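Long-range contacts in minor capsid protein (Cafeteriavirus-dependent mavirus, PDB 6G42), which forms the pentons of the virophage capsid, five copies of a jelly-roll protein assembling into one pentamer: residues N48-V53 and Y262-Q267; I9-T14 and L301-I306. All blocks are in the same frame, centred on the assembly; numbering follows the deposited sequence.

Interaction 1: residues N48-V53 and Y262-Q267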
ATOM      1  N   ASN C  48     -26.334 -27.049 -10.226  1.00 75.56           N
ATOM      2  CA  ASN C  48     -26.561 -26.015  -9.206  1.00 76.80           C
ATOM      3  C   ASN C  48     -25.489 -24.936  -9.315  1.00 73.42           C
ATOM      4  O   ASN C  48     -24.327 -25.243  -9.584  1.00 74.06           O
ATOM      5  CB  ASN C  48     -26.512 -26.619  -7.801  1.00 78.97           C
ATOM      6  CG  ASN C  48     -27.721 -27.478  -7.486  1.00 79.40           C
ATOM      7  OD1 ASN C  48     -28.828 -27.222  -7.966  1.00 82.29           O
ATOM      8  ND2 ASN C  48     -27.518 -28.494  -6.660  1.00 79.87           N
ATOM      9  N   TYR C  49     -25.880 -23.686  -9.069  1.00 68.62           N
ATOM     10  CA  TYR C  49     -24.997 -22.531  -9.267  1.00 65.27           C
ATOM     11  C   TYR C  49     -24.892 -21.600  -8.066  1.00 62.63           C
ATOM     12  O   TYR C  49     -25.833 -21.448  -7.287  1.00 60.06           O
ATOM     13  CB  TYR C  49     -25.475 -21.707 -10.454  1.00 64.85           C
ATOM     14  CG  TYR C  49     -25.389 -22.424 -11.773  1.00 65.30           C
ATOM     15  CD1 TYR C  49     -26.400 -23.290 -12.181  1.00 65.23           C
ATOM     16  CD2 TYR C  49     -24.301 -22.234 -12.622  1.00 65.70           C
ATOM     17  CE1 TYR C  49     -26.330 -23.950 -13.400  1.00 66.15           C
ATOM     18  CE2 TYR C  49     -24.222 -22.888 -13.846  1.00 66.10           C
ATOM     19  CZ  TYR C  49     -25.241 -23.743 -14.231  1.00 65.28           C
ATOM     20  OH  TYR C  49     -25.174 -24.391 -15.439  1.00 64.82           O
ATOM     21  N   LEU C  50     -23.721 -20.980  -7.947  1.00 60.95           N
ATOM     22  CA  LEU C  50     -23.494 -19.850  -7.057  1.00 56.63           C
ATOM     23  C   LEU C  50     -23.396 -18.597  -7.912  1.00 51.64           C
ATOM     24  O   LEU C  50     -22.952 -18.667  -9.049  1.00 50.13           O
ATOM     25  CB  LEU C  50     -22.191 -20.040  -6.283  1.00 57.30           C
ATOM     26  CG  LEU C  50     -22.076 -21.287  -5.408  1.00 58.00           C
ATOM     27  CD1 LEU C  50     -20.659 -21.398  -4.868  1.00 59.04           C
ATOM     28  CD2 LEU C  50     -23.082 -21.256  -4.265  1.00 57.47           C
ATOM     29  N   LEU C  51     -23.817 -17.466  -7.357  1.00 50.14           N
ATOM     30  CA  LEU C  51     -23.683 -16.154  -7.993  1.00 50.50           C
ATOM     31  C   LEU C  51     -22.710 -15.278  -7.203  1.00 51.10           C
ATOM     32  O   LEU C  51     -22.848 -15.130  -5.981  1.00 48.96           O
ATOM     33  CB  LEU C  51     -25.036 -15.449  -8.055  1.00 51.72           C
ATOM     34  CG  LEU C  51     -25.045 -13.961  -8.435  1.00 51.25           C
ATOM     35  CD1 LEU C  51     -24.589 -13.756  -9.871  1.00 51.90           C
ATOM     36  CD2 LEU C  51     -26.436 -13.400  -8.242  1.00 51.78           C
ATOM     37  N   ILE C  52     -21.761 -14.674  -7.918  1.00 51.11           N
ATOM     38  CA  ILE C  52     -20.858 -13.666  -7.350  1.00 51.28           C
ATOM     39  C   ILE C  52     -20.692 -12.498  -8.321  1.00 50.24           C
ATOM     40  O   ILE C  52     -20.550 -12.699  -9.534  1.00 50.41           O
ATOM     41  CB  ILE C  52     -19.485 -14.265  -6.950  1.00 52.76           C
ATOM     42  CG1 ILE C  52     -18.589 -13.207  -6.306  1.00 53.38           C
ATOM     43  CG2 ILE C  52     -18.760 -14.890  -8.137  1.00 54.29           C
ATOM     44  CD1 ILE C  52     -17.485 -13.809  -5.461  1.00 54.74           C
ATOM     45  N   VAL C  53     -20.741 -11.281  -7.776  1.00 48.90           N
ATOM     46  CA  VAL C  53     -20.497 -10.063  -8.537  1.00 47.27           C
ATOM     47  C   VAL C  53     -18.983  -9.886  -8.610  1.00 46.83           C
ATOM     48  O   VAL C  53     -18.355  -9.485  -7.630  1.00 46.11           O
ATOM     49  CB  VAL C  53     -21.175  -8.838  -7.877  1.00 47.75           C
ATOM     50  CG1 VAL C  53     -20.888  -7.548  -8.651  1.00 47.16           C
ATOM     51  CG2 VAL C  53     -22.679  -9.067  -7.776  1.00 47.99           C
ATOM     52  N   TYR C 262     -20.575 -15.149  -2.133  1.00 66.60           N
ATOM     53  CA  TYR C 262     -21.367 -15.989  -3.010  1.00 61.55           C
ATOM     54  C   TYR C 262     -22.811 -16.018  -2.504  1.00 59.17           C
ATOM     55  O   TYR C 262     -23.072 -15.848  -1.305  1.00 57.07           O
ATOM     56  CB  TYR C 262     -20.800 -17.412  -3.012  1.00 62.19           C
ATOM     57  CG  TYR C 262     -19.553 -17.624  -3.855  1.00 61.75           C
ATOM     58  CD1 TYR C 262     -19.623 -17.625  -5.248  1.00 60.26           C
ATOM     59  CD2 TYR C 262     -18.307 -17.871  -3.262  1.00 61.31           C
ATOM     60  CE1 TYR C 262     -18.494 -17.839  -6.026  1.00 61.33           C
ATOM     61  CE2 TYR C 262     -17.171 -18.090  -4.036  1.00 61.30           C
ATOM     62  CZ  TYR C 262     -17.270 -18.072  -5.418  1.00 61.60           C
ATOM     63  OH  TYR C 262     -16.155 -18.281  -6.198  1.00 60.82           O
ATOM     64  N   HIS C 263     -23.744 -16.232  -3.429  1.00 57.29           N
ATOM     65  CA  HIS C 263     -25.160 -16.445  -3.102  1.00 54.64           C
ATOM     66  C   HIS C 263     -25.698 -17.612  -3.899  1.00 52.62           C
ATOM     67  O   HIS C 263     -25.346 -17.775  -5.065  1.00 52.53           O
ATOM     68  CB  HIS C 263     -25.971 -15.195  -3.411  1.00 54.45           C
ATOM     69  CG  HIS C 263     -25.592 -14.029  -2.566  1.00 53.78           C
ATOM     70  ND1 HIS C 263     -25.992 -13.908  -1.255  1.00 54.46           N
ATOM     71  CD2 HIS C 263     -24.817 -12.953  -2.828  1.00 54.04           C
ATOM     72  CE1 HIS C 263     -25.492 -12.797  -0.747  1.00 54.34           C
ATOM     73  NE2 HIS C 263     -24.777 -12.198  -1.682  1.00 54.79           N
ATOM     74  N   ASN C 264     -26.546 -18.419  -3.270  1.00 51.99           N
ATOM     75  CA  ASN C 264     -27.108 -19.604  -3.918  1.00 51.59           C
ATOM     76  C   ASN C 264     -28.209 -19.214  -4.897  1.00 53.70           C
ATOM     77  O   ASN C 264     -29.086 -18.419  -4.556  1.00 55.65           O
ATOM     78  CB  ASN C 264     -27.671 -20.564  -2.872  1.00 49.32           C
ATOM     79  CG  ASN C 264     -26.589 -21.287  -2.092  1.00 47.89           C
ATOM     80  OD1 ASN C 264     -26.405 -21.052  -0.895  1.00 44.35           O
ATOM     81  ND2 ASN C 264     -25.872 -22.184  -2.768  1.00 47.09           N
ATOM     82  N   ILE C 265     -28.144 -19.759  -6.109  1.00 55.99           N
ATOM     83  CA  ILE C 265     -29.248 -19.666  -7.065  1.00 61.63           C
ATOM     84  C   ILE C 265     -30.196 -20.829  -6.772  1.00 62.86           C
ATOM     85  O   ILE C 265     -29.780 -21.990  -6.773  1.00 59.92           O
ATOM     86  CB  ILE C 265     -28.759 -19.716  -8.534  1.00 64.50           C
ATOM     87  CG1 ILE C 265     -27.889 -18.488  -8.863  1.00 67.16           C
ATOM     88  CG2 ILE C 265     -29.928 -19.805  -9.516  1.00 64.26           C
ATOM     89  CD1 ILE C 265     -28.595 -17.140  -8.812  1.00 68.00           C
ATOM     90  N   LEU C 266     -31.467 -20.498  -6.531  1.00 63.90           N
ATOM     91  CA  LEU C 266     -32.490 -21.474  -6.145  1.00 64.33           C
ATOM     92  C   LEU C 266     -33.163 -22.158  -7.343  1.00 65.42           C
ATOM     93  O   LEU C 266     -33.534 -23.334  -7.250  1.00 61.98           O
ATOM     94  CB  LEU C 266     -33.544 -20.808  -5.250  1.00 63.22           C
ATOM     95  CG  LEU C 266     -33.021 -20.062  -4.011  1.00 62.84           C
ATOM     96  CD1 LEU C 266     -34.161 -19.333  -3.313  1.00 62.39           C
ATOM     97  CD2 LEU C 266     -32.303 -20.981  -3.029  1.00 61.24           C
ATOM     98  N   GLN C 267     -33.309 -21.426  -8.453  1.00 68.56           N
ATOM     99  CA  GLN C 267     -33.968 -21.934  -9.668  1.00 73.13           C
ATOM    100  C   GLN C 267     -33.088 -21.730 -10.900  1.00 70.96           C
ATOM    101  O   GLN C 267     -32.498 -20.672 -11.070  1.00 71.76           O
ATOM    102  CB  GLN C 267     -35.306 -21.222  -9.892  1.00 78.55           C
ATOM    103  CG  GLN C 267     -36.182 -21.112  -8.655  1.00 83.73           C
ATOM    104  CD  GLN C 267     -37.535 -20.490  -8.948  1.00 89.13           C
ATOM    105  OE1 GLN C 267     -37.832 -19.390  -8.484  1.00 90.50           O
ATOM    106  NE2 GLN C 267     -38.365 -21.192  -9.719  1.00 92.17           N
TER

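Interaction 2: residues I9-T14 and L301-I306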
ATOM      1  N   ILE C   9     -19.925 -19.319 -16.101  1.00 51.49           N
ATOM      2  CA  ILE C   9     -20.784 -18.559 -17.011  1.00 51.11           C
ATOM      3  C   ILE C   9     -20.676 -17.096 -16.586  1.00 48.13           C
ATOM      4  O   ILE C   9     -20.950 -16.760 -15.434  1.00 47.78           O
ATOM      5  CB  ILE C   9     -22.252 -19.073 -16.994  1.00 51.63           C
ATOM      6  CG1 ILE C   9     -22.311 -20.547 -17.418  1.00 52.55           C
ATOM      7  CG2 ILE C   9     -23.136 -18.257 -17.931  1.00 52.11           C
ATOM      8  CD1 ILE C   9     -23.650 -21.216 -17.173  1.00 53.89           C
ATOM      9  N   TRP C  10     -20.271 -16.249 -17.531  1.00 47.04           N
ATOM     10  CA  TRP C  10     -20.010 -14.829 -17.295  1.00 48.08           C
ATOM     11  C   TRP C  10     -21.058 -13.992 -17.997  1.00 49.55           C
ATOM     12  O   TRP C  10     -21.366 -14.245 -19.160  1.00 51.44           O
ATOM     13  CB  TRP C  10     -18.647 -14.429 -17.863  1.00 47.21           C
ATOM     14  CG  TRP C  10     -17.480 -15.119 -17.235  1.00 46.25           C
ATOM     15  CD1 TRP C  10     -16.827 -16.217 -17.713  1.00 46.39           C
ATOM     16  CD2 TRP C  10     -16.821 -14.757 -16.024  1.00 44.82           C
ATOM     17  NE1 TRP C  10     -15.803 -16.564 -16.874  1.00 45.20           N
ATOM     18  CE2 TRP C  10     -15.773 -15.682 -15.828  1.00 45.42           C
ATOM     19  CE3 TRP C  10     -17.017 -13.742 -15.076  1.00 46.41           C
ATOM     20  CZ2 TRP C  10     -14.912 -15.625 -14.722  1.00 45.34           C
ATOM     21  CZ3 TRP C  10     -16.160 -13.677 -13.974  1.00 45.76           C
ATOM     22  CH2 TRP C  10     -15.121 -14.621 -13.808  1.00 46.23           C
ATOM     23  N   LEU C  11     -21.558 -12.971 -17.304  1.00 51.30           N
ATOM     24  CA  LEU C  11     -22.596 -12.083 -17.835  1.00 54.27           C
ATOM     25  C   LEU C  11     -22.192 -10.610 -17.659  1.00 54.55           C
ATOM     26  O   LEU C  11     -22.064 -10.122 -16.537  1.00 52.12           O
ATOM     27  CB  LEU C  11     -23.939 -12.378 -17.149  1.00 56.08           C
ATOM     28  CG  LEU C  11     -25.165 -11.512 -17.456  1.00 57.84           C
ATOM     29  CD1 LEU C  11     -25.493 -11.477 -18.937  1.00 59.98           C
ATOM     30  CD2 LEU C  11     -26.356 -12.038 -16.676  1.00 59.92           C
ATOM     31  N   ASN C  12     -21.994  -9.924 -18.786  1.00 55.42           N
ATOM     32  CA  ASN C  12     -21.640  -8.502 -18.813  1.00 55.36           C
ATOM     33  C   ASN C  12     -22.885  -7.659 -19.036  1.00 58.22           C
ATOM     34  O   ASN C  12     -23.849  -8.112 -19.664  1.00 62.89           O
ATOM     35  CB  ASN C  12     -20.638  -8.209 -19.937  1.00 52.85           C
ATOM     36  CG  ASN C  12     -19.302  -8.885 -19.714  1.00 52.34           C
ATOM     37  OD1 ASN C  12     -18.371  -8.286 -19.170  1.00 49.47           O
ATOM     38  ND2 ASN C  12     -19.205 -10.146 -20.112  1.00 53.10           N
ATOM     39  N   GLU C  13     -22.858  -6.432 -18.525  1.00 57.58           N
ATOM     40  CA  GLU C  13     -23.943  -5.487 -18.755  1.00 61.17           C
ATOM     41  C   GLU C  13     -23.470  -4.039 -18.569  1.00 58.51           C
ATOM     42  O   GLU C  13     -22.570  -3.777 -17.779  1.00 54.76           O
ATOM     43  CB  GLU C  13     -25.122  -5.815 -17.831  1.00 66.03           C
ATOM     44  CG  GLU C  13     -26.478  -5.334 -18.327  1.00 69.42           C
ATOM     45  CD  GLU C  13     -26.980  -6.007 -19.602  1.00 72.17           C
ATOM     46  OE1 GLU C  13     -26.783  -7.231 -19.775  1.00 75.00           O
ATOM     47  OE2 GLU C  13     -27.601  -5.307 -20.433  1.00 74.51           O
ATOM     48  N   THR C  14     -24.074  -3.122 -19.326  1.00 59.21           N
ATOM     49  CA  THR C  14     -23.733  -1.690 -19.290  1.00 59.85           C
ATOM     50  C   THR C  14     -24.971  -0.792 -19.361  1.00 58.56           C
ATOM     51  O   THR C  14     -26.013  -1.190 -19.885  1.00 58.54           O
ATOM     52  CB  THR C  14     -22.791  -1.285 -20.445  1.00 61.85           C
ATOM     53  OG1 THR C  14     -23.341  -1.722 -21.693  1.00 64.02           O
ATOM     54  CG2 THR C  14     -21.419  -1.903 -20.265  1.00 64.00           C
ATOM     55  N   LEU C 301     -21.025 -10.279 -13.804  1.00 49.76           N
ATOM     56  CA  LEU C 301     -21.528 -11.315 -12.912  1.00 50.45           C
ATOM     57  C   LEU C 301     -20.893 -12.656 -13.264  1.00 50.10           C
ATOM     58  O   LEU C 301     -20.507 -12.888 -14.411  1.00 49.05           O
ATOM     59  CB  LEU C 301     -23.047 -11.422 -13.044  1.00 50.74           C
ATOM     60  CG  LEU C 301     -23.867 -10.149 -12.839  1.00 51.22           C
ATOM     61  CD1 LEU C 301     -25.314 -10.414 -13.198  1.00 52.15           C
ATOM     62  CD2 LEU C 301     -23.776  -9.647 -11.408  1.00 52.63           C
ATOM     63  N   LEU C 302     -20.786 -13.531 -12.270  1.00 50.30           N
ATOM     64  CA  LEU C 302     -20.298 -14.891 -12.482  1.00 50.45           C
ATOM     65  C   LEU C 302     -21.282 -15.899 -11.906  1.00 50.51           C
ATOM     66  O   LEU C 302     -21.589 -15.856 -10.712  1.00 47.55           O
ATOM     67  CB  LEU C 302     -18.927 -15.085 -11.830  1.00 49.37           C
ATOM     68  CG  LEU C 302     -18.378 -16.518 -11.790  1.00 49.59           C
ATOM     69  CD1 LEU C 302     -18.219 -17.085 -13.197  1.00 49.49           C
ATOM     70  CD2 LEU C 302     -17.061 -16.572 -11.034  1.00 49.62           C
ATOM     71  N   PHE C 303     -21.767 -16.795 -12.763  1.00 50.81           N
ATOM     72  CA  PHE C 303     -22.514 -17.968 -12.325  1.00 50.38           C
ATOM     73  C   PHE C 303     -21.541 -19.145 -12.333  1.00 50.61           C
ATOM     74  O   PHE C 303     -21.091 -19.587 -13.396  1.00 50.44           O
ATOM     75  CB  PHE C 303     -23.729 -18.203 -13.221  1.00 50.67           C
ATOM     76  CG  PHE C 303     -24.729 -17.075 -13.180  1.00 51.22           C
ATOM     77  CD1 PHE C 303     -25.699 -17.020 -12.183  1.00 50.77           C
ATOM     78  CD2 PHE C 303     -24.686 -16.051 -14.127  1.00 50.57           C
ATOM     79  CE1 PHE C 303     -26.613 -15.976 -12.137  1.00 51.44           C
ATOM     80  CE2 PHE C 303     -25.595 -15.003 -14.086  1.00 50.00           C
ATOM     81  CZ  PHE C 303     -26.560 -14.965 -13.091  1.00 51.63           C
ATOM     82  N   GLU C 304     -21.194 -19.607 -11.134  1.00 50.06           N
ATOM     83  CA  GLU C 304     -20.203 -20.662 -10.920  1.00 51.81           C
ATOM     84  C   GLU C 304     -20.909 -21.939 -10.445  1.00 54.51           C
ATOM     85  O   GLU C 304     -21.565 -21.941  -9.392  1.00 52.61           O
ATOM     86  CB  GLU C 304     -19.181 -20.189  -9.880  1.00 50.94           C
ATOM     87  CG  GLU C 304     -18.013 -21.133  -9.635  1.00 51.27           C
ATOM     88  CD  GLU C 304     -17.096 -20.662  -8.513  1.00 52.38           C
ATOM     89  OE1 GLU C 304     -16.780 -19.452  -8.458  1.00 51.93           O
ATOM     90  OE2 GLU C 304     -16.690 -21.505  -7.677  1.00 51.85           O
ATOM     91  N   SER C 305     -20.781 -23.018 -11.218  1.00 57.28           N
ATOM     92  CA  SER C 305     -21.482 -24.270 -10.911  1.00 59.13           C
ATOM     93  C   SER C 305     -20.787 -25.022  -9.789  1.00 63.12           C
ATOM     94  O   SER C 305     -19.592 -24.833  -9.555  1.00 62.70           O
ATOM     95  CB  SER C 305     -21.611 -25.165 -12.153  1.00 56.71           C
ATOM     96  OG  SER C 305     -20.380 -25.758 -12.514  1.00 53.85           O
ATOM     97  N   ILE C 306     -21.556 -25.870  -9.106  1.00 70.19           N
ATOM     98  CA  ILE C 306     -21.044 -26.734  -8.035  1.00 75.13           C
ATOM     99  C   ILE C 306     -21.184 -28.181  -8.521  1.00 78.56           C
ATOM    100  O   ILE C 306     -21.054 -29.137  -7.757  1.00 83.10           O
ATOM    101  CB  ILE C 306     -21.791 -26.541  -6.686  1.00 79.06           C
ATOM    102  CG1 ILE C 306     -22.339 -25.111  -6.530  1.00 81.84           C
ATOM    103  CG2 ILE C 306     -20.867 -26.878  -5.517  1.00 79.28           C
ATOM    104  CD1 ILE C 306     -23.214 -24.907  -5.305  1.00 82.16           C
TER

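Interaction 1: residues N48-V53 and Y262-Q267
Tyr-262 lays its phenol ring between two aliphatic side chains of the antiparallel neighbour strand. Ile-52 CD1 sits over the centre of one ring face, 4.2 Å from the Tyr-262 centroid, and Leu-50 CD1 covers the opposite face nearer the rim, so both methyls make CH-pi contacts. Most of the contact gathers at the CD1-CE1 side of the ring: Leu-50 CB lies 3.7 Å from Tyr-262 CD1, and Ile-52 CG2 3.6 Å from Tyr-262 CE1. In Ile-52, CG1 is anti to the backbone N (chi1 -178°) and carries CD1 over the ring face, while CG2 comes down near CE1. The backbones join through the hydrogen-bonded pair Leu-51 and His-263, with Leu-51 N 2.8 Å from His-263 O and His-263 N returning a more bent bond to Leu-51 O. One bond further on, Ile-265 N reaches Tyr-49 O at 3.1 Å. The Leu-51 face has fewer side-chain contacts between the segments, Ile-265 CD1 to Leu-51 CB at 4.0 Å, and Leu-211 and Leu-235 pack on Leu-51. The solvent side is the exposed chain of Leu-266 and Gln-267. Asn-264, its ND2 beside Leu-50 CD2, spends its amide on Lys-6 and Tyr-8 of a neighbouring subunit. The chemistry is thus divided: apolar groups and backbone bonds hold the strands together, while the polar ends of Tyr-262 and Asn-264 bond elsewhere, to Glu-304 and across the subunit boundary.

Interaction 2: residues I9-T14 and L301-I306
Strands 9-14 and 301-305 run antiparallel, their axes approaching to 4.8 Å and their directions 164° apart; Ile-9 to Leu-11 pair with Phe-303 to Leu-301. This joins the first and last strands of the chain within a sheet of its jelly-roll domain. Two hydrogen-bonded pairs, Ile-9 with Phe-303 and Leu-11 with Leu-301, give four nearly straight N-H...O bonds; the shortest runs from Phe-303 N to Ile-9 O at 2.8 Å. Between them Trp-10 faces Leu-302 in a non-hydrogen-bonded pair. Here a chi1 of 171° swings Leu-302 CG away from its own amide nitrogen, and CD1 lands over the six-membered ring of Trp-10, 3.7 Å from the centroid and almost on the ring normal, a CH-pi contact. Leu-302 CB follows on the same side of the plane, out toward the rim, 3.8 Å from Trp-10 CZ3. The indole NE1 turns outward and bonds to Tyr-262 O of a neighbouring subunit, whose His-263 ring also meets the indole. Lys-300 adds a cation-pi contact to Trp-10, so the ring is engaged by its own sheet and by the next subunit. The other face of the sheet is aliphatic and aromatic: Ile-9, Leu-11, Leu-301 and Phe-303 line it; Phe-273 packs on Leu-11 and Leu-301, while Leu-43 covers Ile-9 and Phe-303. Leu-11 lies alongside both partners of that layer, its CD2 4.0 Å from Leu-301 CD1 and, at the ring edge, 4.0 Å from Phe-303 CE2.

In the fold
Interactions 1 and 2 belong to one four-stranded antiparallel sheet, ordered 8-15, 296-305, 49-62, 248-264, with their centres about 10 Å apart. The strands 301-305 and 49-53 are the inner neighbours that join them: Leu-50 N lies 2.8 Å from Glu-304 O, a probable backbone hydrogen bond. Across strand 49-62, Tyr-262 OH lies 2.6 Å from Glu-304 OE1, a probable hydrogen bond that joins the outer strand 248-264 to 296-305. In sequence, both segments of interaction 1 fall between the two of interaction 2. The edge strand of interaction 2 in one subunit meets the edge strand of interaction 1 in another, so the pair of contacts recurs across the subunit boundary of the pentamer.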